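Local coordinates for RabGDI protein (Plasmodium falciparum 3D7, PDB 3P1W), which probably acts as a Rab GDP-dissociation inhibitor, holding Rab GTPases in their GDP-bound state and helping to cycle them between membranes and cytosol, at residues K45-D50 and T272-K277; N166-V171 and E231-Y236. One frame throughout, in Å; residues are numbered along the deposited sequence.

Contact 1 (K45-D50 and T272-K277); sequences KILVLD and TFMLNK
V48 and F273 pack side by side where strand 46-49 meets strand 273-274 in parallel, within the Rossmann-like sheet that Rab GDIs share with FAD-binding proteins. The tight face is theirs. CG1 of V48 sits 3.8 Å from the F273 ring centroid and 9° off the ring normal, a CH-pi contact over the middle of the ring. The other methyl, CG2, lies toward the rim, 3.5 Å from CE1 of F273. With CG1 anti to the backbone N (chi1 -179°), V48 brings that methyl over the ring centre and leaves CG2 above the plane but just outside the ring's outline. C33 of helix 30-41 and S263 and C266 of helix 257-268 also touch F273, so this side faces the helices that cover the sheet.

The face bearing L47, L49 and M274 is looser. M274 SD is 4.0 Å from CD1 of L47, while CD2 of L49 rests against M274 CB. Beyond them the M274 chain bends at its last torsion and leads away, and T272 is exposed.

Backbone hydrogen bonds tie the two strands together: V48 N to T272 O at 3.2 Å, M274 N to V48 O at 2.8 Å, and D50 N to M274 O. Past the strand end, D50 turns its carboxylate from this seam: OD2 is hydrogen-bonded to T28 OG1 and OD1 to N52 N. K277 sends its amine to E299 in a salt bridge. Its backbone N reaches across to D50 O at 2.9 Å, approaching from above the carbonyl plane, 38° out of it.

Contact 2 (N166-V171 and E231-Y236); sequences NFYQYV and ERIKLY
The carbonyl oxygen of V171 is approached by two methylenes of K234, CD at 3.5 Å and CG at 3.8 Å, in a contact between two helices that no hydrogen bond crosses. Helices 158-173 and 226-243 belong to the helical part of the GDI fold, and here their axes come within 10.3 Å at a crossing angle of -94°. Such a steep crossing confines the touching surface to a small patch, carried by V171, F167 and Y168 on one helix and by I233 and K234 on the other.

The CB of V171 points toward the partner helix. Its CG1 pushes between I233 and K234, 3.7 Å from the backbone N of K234, whereas CG2 turns back over one face of the F167 ring, offset toward the rim. The aromatic ring is thus backed by its own helix and offers an edge to I233. CD1 of I233 is anti to its CA (chi2 180°), which carries it into the plane of the F167 ring, and the two side chains cross at about a right angle. On the other branch, CG2 of I233 lies 4.0 Å from CG1 of V171 and obliquely beside the Y168 ring.

Helix 203-213 closes the buried side, with L209 against F167 and Y168, and V213 against Y168 and I233; the Y168 hydroxyl is hydrogen-bonded to P144 O. K234 lies at the partly exposed margin, its chain bent twice near the amine, which makes a weak hydrogen bond to Q238. Deeper in, I233 CD1 meets the F167 ring at CZ, 3.9 Å away.

How the contacts relate
The contacts lie on opposite sides of the chain's centre, their own centres 44 Å apart and their nearest atoms about 26 Å apart. They share no helix or strand. Contact 1 belongs to the mixed sheet that begins with strand 20-26, contact 2 to the helices that include 192-198 and 203-213. Along the chain, contact 2 is nested within contact 1: strand 46-49 comes first, then helices 158-173 and 226-243, and finally strand 273-274. Between the two strands the chain contributes to a second sheet as well as the helical part, then returns to add a strand, so the helices lie within a long excursion between elements of one Rossmann-like sheet.

Contact 1 (K45-D50 and T272-K277)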
loop_
_atom_site.group_PDB
_atom_site.type_symbol
_atom_site.label_atom_id
_atom_site.label_comp_id
_atom_site.label_asym_id
_atom_site.label_seq_id
_atom_site.Cartn_x
_atom_site.Cartn_y
_atom_site.Cartn_z
ATOM N N LYS A 45 -11.797 -25.252 -0.682
ATOM C CA LYS A 45 -11.580 -25.680 -2.065
ATOM C C LYS A 45 -11.852 -24.492 -2.984
ATOM O O LYS A 45 -12.966 -23.971 -3.006
ATOM C CB LYS A 45 -12.497 -26.857 -2.428
ATOM C CG LYS A 45 -12.380 -27.273 -3.902
ATOM C CD LYS A 45 -12.999 -28.623 -4.227
ATOM C CE LYS A 45 -12.640 -29.001 -5.659
ATOM N NZ LYS A 45 -13.435 -30.143 -6.154
ATOM N N ILE A 46 -10.837 -24.076 -3.741
ATOM C CA ILE A 46 -10.912 -22.843 -4.517
ATOM C C ILE A 46 -10.447 -23.027 -5.955
ATOM O O ILE A 46 -9.681 -23.947 -6.268
ATOM C CB ILE A 46 -10.057 -21.695 -3.871
ATOM C CG1 ILE A 46 -8.546 -21.961 -3.997
ATOM C CG2 ILE A 46 -10.430 -21.502 -2.412
ATOM C CD1 ILE A 46 -7.642 -20.806 -3.464
ATOM N N LEU A 47 -10.905 -22.114 -6.807
ATOM C CA LEU A 47 -10.447 -21.990 -8.188
ATOM C C LEU A 47 -10.141 -20.503 -8.380
ATOM O O LEU A 47 -10.956 -19.666 -7.993
ATOM C CB LEU A 47 -11.544 -22.398 -9.150
ATOM C CG LEU A 47 -11.260 -22.266 -10.656
ATOM C CD1 LEU A 47 -10.047 -23.089 -11.088
ATOM C CD2 LEU A 47 -12.493 -22.670 -11.482
ATOM N N VAL A 48 -8.997 -20.193 -8.987
ATOM C CA VAL A 48 -8.598 -18.793 -9.248
ATOM C C VAL A 48 -8.464 -18.601 -10.750
ATOM O O VAL A 48 -7.701 -19.348 -11.393
ATOM C CB VAL A 48 -7.267 -18.463 -8.535
ATOM C CG1 VAL A 48 -6.863 -16.989 -8.774
ATOM C CG2 VAL A 48 -7.399 -18.769 -7.038
ATOM N N LEU A 49 -9.219 -17.645 -11.306
ATOM C CA LEU A 49 -9.292 -17.403 -12.748
ATOM C C LEU A 49 -8.953 -15.966 -13.065
ATOM O O LEU A 49 -9.379 -15.067 -12.336
ATOM C CB LEU A 49 -10.721 -17.653 -13.260
ATOM C CG LEU A 49 -11.282 -19.028 -12.915
ATOM C CD1 LEU A 49 -12.693 -19.160 -13.471
ATOM C CD2 LEU A 49 -10.370 -20.103 -13.469
ATOM N N ASP A 50 -8.246 -15.749 -14.177
ATOM C CA ASP A 50 -7.905 -14.412 -14.631
ATOM C C ASP A 50 -8.001 -14.351 -16.146
ATOM O O ASP A 50 -7.465 -15.217 -16.859
ATOM C CB ASP A 50 -6.479 -14.059 -14.160
ATOM C CG ASP A 50 -6.159 -12.550 -14.245
ATOM O OD1 ASP A 50 -6.630 -11.853 -15.161
ATOM O OD2 ASP A 50 -5.443 -12.081 -13.349
ATOM N N THR A 272 -5.892 -24.340 -7.915
ATOM C CA THR A 272 -4.887 -23.795 -8.817
ATOM C C THR A 272 -5.355 -22.524 -9.500
ATOM O O THR A 272 -6.561 -22.220 -9.565
ATOM C CB THR A 272 -4.448 -24.779 -9.938
ATOM O OG1 THR A 272 -3.148 -24.380 -10.419
ATOM C CG2 THR A 272 -5.463 -24.786 -11.107
ATOM N N PHE A 273 -4.368 -21.802 -10.020
ATOM C CA PHE A 273 -4.579 -20.501 -10.650
ATOM C C PHE A 273 -4.624 -20.759 -12.158
ATOM O O PHE A 273 -3.951 -21.682 -12.659
ATOM C CB PHE A 273 -3.440 -19.551 -10.319
ATOM C CG PHE A 273 -3.490 -18.941 -8.919
ATOM C CD1 PHE A 273 -3.939 -19.660 -7.814
ATOM C CD2 PHE A 273 -3.013 -17.654 -8.708
ATOM C CE1 PHE A 273 -3.942 -19.100 -6.547
ATOM C CE2 PHE A 273 -3.003 -17.087 -7.423
ATOM C CZ PHE A 273 -3.472 -17.815 -6.350
ATOM N N MET A 274 -5.447 -19.992 -12.870
ATOM C CA MET A 274 -5.562 -20.145 -14.311
ATOM C C MET A 274 -5.615 -18.804 -14.999
ATOM O O MET A 274 -6.505 -17.999 -14.741
ATOM C CB MET A 274 -6.828 -20.929 -14.677
ATOM C CG MET A 274 -6.944 -22.280 -13.995
ATOM S SD MET A 274 -8.283 -23.262 -14.729
ATOM C CE MET A 274 -7.411 -24.041 -16.103
ATOM N N LEU A 275 -4.689 -18.593 -15.919
ATOM C CA LEU A 275 -4.682 -17.395 -16.739
ATOM C C LEU A 275 -5.467 -17.628 -18.015
ATOM O O LEU A 275 -5.839 -18.758 -18.322
ATOM C CB LEU A 275 -3.243 -16.992 -17.074
ATOM C CG LEU A 275 -2.370 -16.640 -15.870
ATOM C CD1 LEU A 275 -0.913 -16.485 -16.298
ATOM C CD2 LEU A 275 -2.895 -15.384 -15.157
ATOM N N ASN A 276 -5.695 -16.556 -18.766
ATOM C CA ASN A 276 -6.388 -16.624 -20.059
ATOM C C ASN A 276 -7.773 -17.267 -19.996
ATOM O O ASN A 276 -8.215 -17.921 -20.967
ATOM C CB ASN A 276 -5.527 -17.362 -21.088
ATOM C CG ASN A 276 -4.178 -16.728 -21.268
ATOM O OD1 ASN A 276 -4.070 -15.567 -21.697
ATOM N ND2 ASN A 276 -3.132 -17.479 -20.940
ATOM N N LYS A 277 -8.456 -17.077 -18.868
ATOM C CA LYS A 277 -9.788 -17.656 -18.640
ATOM C C LYS A 277 -10.849 -16.573 -18.616
ATOM O O LYS A 277 -10.982 -15.845 -17.623
ATOM C CB LYS A 277 -9.812 -18.429 -17.325
ATOM C CG LYS A 277 -9.065 -19.754 -17.367
ATOM C CD LYS A 277 -9.690 -20.737 -18.357
ATOM C CE LYS A 277 -9.044 -22.106 -18.263
ATOM N NZ LYS A 277 -9.229 -22.848 -19.527
#

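Contact 2 (N166-V171 and E231-Y236)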
loop_
_atom_site.group_PDB
_atom_site.type_symbol
_atom_site.label_atom_id
_atom_site.label_comp_id
_atom_site.label_asym_id
_atom_site.label_seq_id
_atom_site.Cartn_x
_atom_site.Cartn_y
_atom_site.Cartn_z
ATOM N N ASN A 166 10.779 13.703 24.439
ATOM C CA ASN A 166 9.999 13.298 25.611
ATOM C C ASN A 166 8.782 12.481 25.186
ATOM O O ASN A 166 8.432 11.476 25.817
ATOM C CB ASN A 166 9.559 14.522 26.434
ATOM C CG ASN A 166 10.728 15.231 27.130
ATOM O OD1 ASN A 166 11.704 14.600 27.557
ATOM N ND2 ASN A 166 10.622 16.557 27.258
ATOM N N PHE A 167 8.154 12.893 24.090
ATOM C CA PHE A 167 7.010 12.166 23.561
ATOM C C PHE A 167 7.409 10.755 23.141
ATOM O O PHE A 167 6.763 9.789 23.514
ATOM C CB PHE A 167 6.391 12.929 22.392
ATOM C CG PHE A 167 5.239 12.222 21.762
ATOM C CD1 PHE A 167 4.070 12.026 22.473
ATOM C CD2 PHE A 167 5.318 11.755 20.461
ATOM C CE1 PHE A 167 2.986 11.368 21.900
ATOM C CE2 PHE A 167 4.232 11.100 19.882
ATOM C CZ PHE A 167 3.069 10.908 20.619
ATOM N N TYR A 168 8.478 10.630 22.366
ATOM C CA TYR A 168 8.936 9.309 21.948
ATOM C C TYR A 168 9.350 8.428 23.131
ATOM O O TYR A 168 9.085 7.232 23.132
ATOM C CB TYR A 168 10.069 9.413 20.933
ATOM C CG TYR A 168 9.612 9.647 19.493
ATOM C CD1 TYR A 168 8.263 9.606 19.122
ATOM C CD2 TYR A 168 10.539 9.838 18.496
ATOM C CE1 TYR A 168 7.875 9.794 17.786
ATOM C CE2 TYR A 168 10.169 10.029 17.183
ATOM C CZ TYR A 168 8.845 10.005 16.819
ATOM O OH TYR A 168 8.508 10.192 15.476
ATOM N N GLN A 169 10.003 9.012 24.125
ATOM C CA GLN A 169 10.332 8.270 25.343
ATOM C C GLN A 169 9.066 7.720 25.999
ATOM O O GLN A 169 8.994 6.532 26.311
ATOM C CB GLN A 169 11.143 9.132 26.315
ATOM C CG GLN A 169 12.578 9.337 25.873
ATOM C CD GLN A 169 13.357 10.230 26.820
ATOM O OE1 GLN A 169 12.868 10.590 27.886
ATOM N NE2 GLN A 169 14.570 10.592 26.431
ATOM N N TYR A 170 8.063 8.578 26.163
ATOM C CA TYR A 170 6.763 8.164 26.707
ATOM C C TYR A 170 6.142 7.005 25.933
ATOM O O TYR A 170 5.761 5.996 26.530
ATOM C CB TYR A 170 5.791 9.348 26.720
ATOM C CG TYR A 170 4.396 9.028 27.249
ATOM C CD1 TYR A 170 4.173 8.804 28.610
ATOM C CD2 TYR A 170 3.300 9.006 26.397
ATOM C CE1 TYR A 170 2.884 8.532 29.098
ATOM C CE2 TYR A 170 2.017 8.735 26.867
ATOM C CZ TYR A 170 1.814 8.505 28.223
ATOM O OH TYR A 170 0.533 8.239 28.663
ATOM N N VAL A 171 6.041 7.144 24.606
ATOM C CA VAL A 171 5.408 6.108 23.783
ATOM C C VAL A 171 6.200 4.803 23.852
ATOM O O VAL A 171 5.629 3.717 23.900
ATOM C CB VAL A 171 5.284 6.550 22.295
ATOM C CG1 VAL A 171 4.660 5.438 21.456
ATOM C CG2 VAL A 171 4.464 7.820 22.191
ATOM N N GLU A 231 -0.699 3.147 19.916
ATOM C CA GLU A 231 -0.324 1.802 19.475
ATOM C C GLU A 231 0.353 1.844 18.115
ATOM O O GLU A 231 1.326 1.147 17.871
ATOM C CB GLU A 231 -1.556 0.876 19.399
ATOM C CG GLU A 231 -2.115 0.456 20.744
ATOM C CD GLU A 231 -1.294 -0.620 21.442
ATOM O OE1 GLU A 231 -0.108 -0.824 21.096
ATOM O OE2 GLU A 231 -1.844 -1.256 22.364
ATOM N N ARG A 232 -0.178 2.673 17.232
ATOM C CA ARG A 232 0.353 2.795 15.881
ATOM C C ARG A 232 1.728 3.447 15.872
ATOM O O ARG A 232 2.639 2.993 15.175
ATOM C CB ARG A 232 -0.617 3.591 15.018
ATOM C CG ARG A 232 -1.891 2.810 14.689
ATOM C CD ARG A 232 -2.927 3.698 14.083
ATOM N NE ARG A 232 -2.594 4.064 12.712
ATOM C CZ ARG A 232 -2.886 3.330 11.634
ATOM N NH1 ARG A 232 -3.527 2.167 11.736
ATOM N NH2 ARG A 232 -2.535 3.769 10.441
ATOM N N ILE A 233 1.883 4.506 16.654
ATOM C CA ILE A 233 3.187 5.170 16.794
ATOM C C ILE A 233 4.187 4.202 17.410
ATOM O O ILE A 233 5.283 4.030 16.892
ATOM C CB ILE A 233 3.092 6.497 17.590
ATOM C CG1 ILE A 233 2.216 7.485 16.825
ATOM C CG2 ILE A 233 4.491 7.118 17.793
ATOM C CD1 ILE A 233 2.025 8.836 17.500
ATOM N N LYS A 234 3.788 3.511 18.479
ATOM C CA LYS A 234 4.663 2.491 19.068
ATOM C C LYS A 234 5.040 1.403 18.066
ATOM O O LYS A 234 6.192 0.986 18.002
ATOM C CB LYS A 234 4.031 1.851 20.312
ATOM C CG LYS A 234 5.074 1.180 21.192
ATOM C CD LYS A 234 4.511 0.742 22.539
ATOM C CE LYS A 234 3.514 -0.384 22.389
ATOM N NZ LYS A 234 4.045 -1.504 21.550
ATOM N N LEU A 235 4.072 0.962 17.272
ATOM C CA LEU A 235 4.323 -0.062 16.249
ATOM C C LEU A 235 5.341 0.379 15.211
ATOM O O LEU A 235 6.202 -0.411 14.823
ATOM C CB LEU A 235 3.020 -0.495 15.572
ATOM C CG LEU A 235 3.121 -1.698 14.617
ATOM C CD1 LEU A 235 3.321 -3.017 15.373
ATOM C CD2 LEU A 235 1.880 -1.765 13.736
ATOM N N TYR A 236 5.242 1.629 14.753
ATOM C CA TYR A 236 6.227 2.181 13.836
ATOM C C TYR A 236 7.615 2.086 14.488
ATOM O O TYR A 236 8.582 1.563 13.908
ATOM C CB TYR A 236 5.897 3.643 13.543
ATOM C CG TYR A 236 6.718 4.270 12.460
ATOM C CD1 TYR A 236 6.237 4.336 11.143
ATOM C CD2 TYR A 236 7.963 4.816 12.726
ATOM C CE1 TYR A 236 6.994 4.903 10.139
ATOM C CE2 TYR A 236 8.709 5.404 11.728
ATOM C CZ TYR A 236 8.224 5.462 10.430
ATOM O OH TYR A 236 8.989 6.042 9.432
#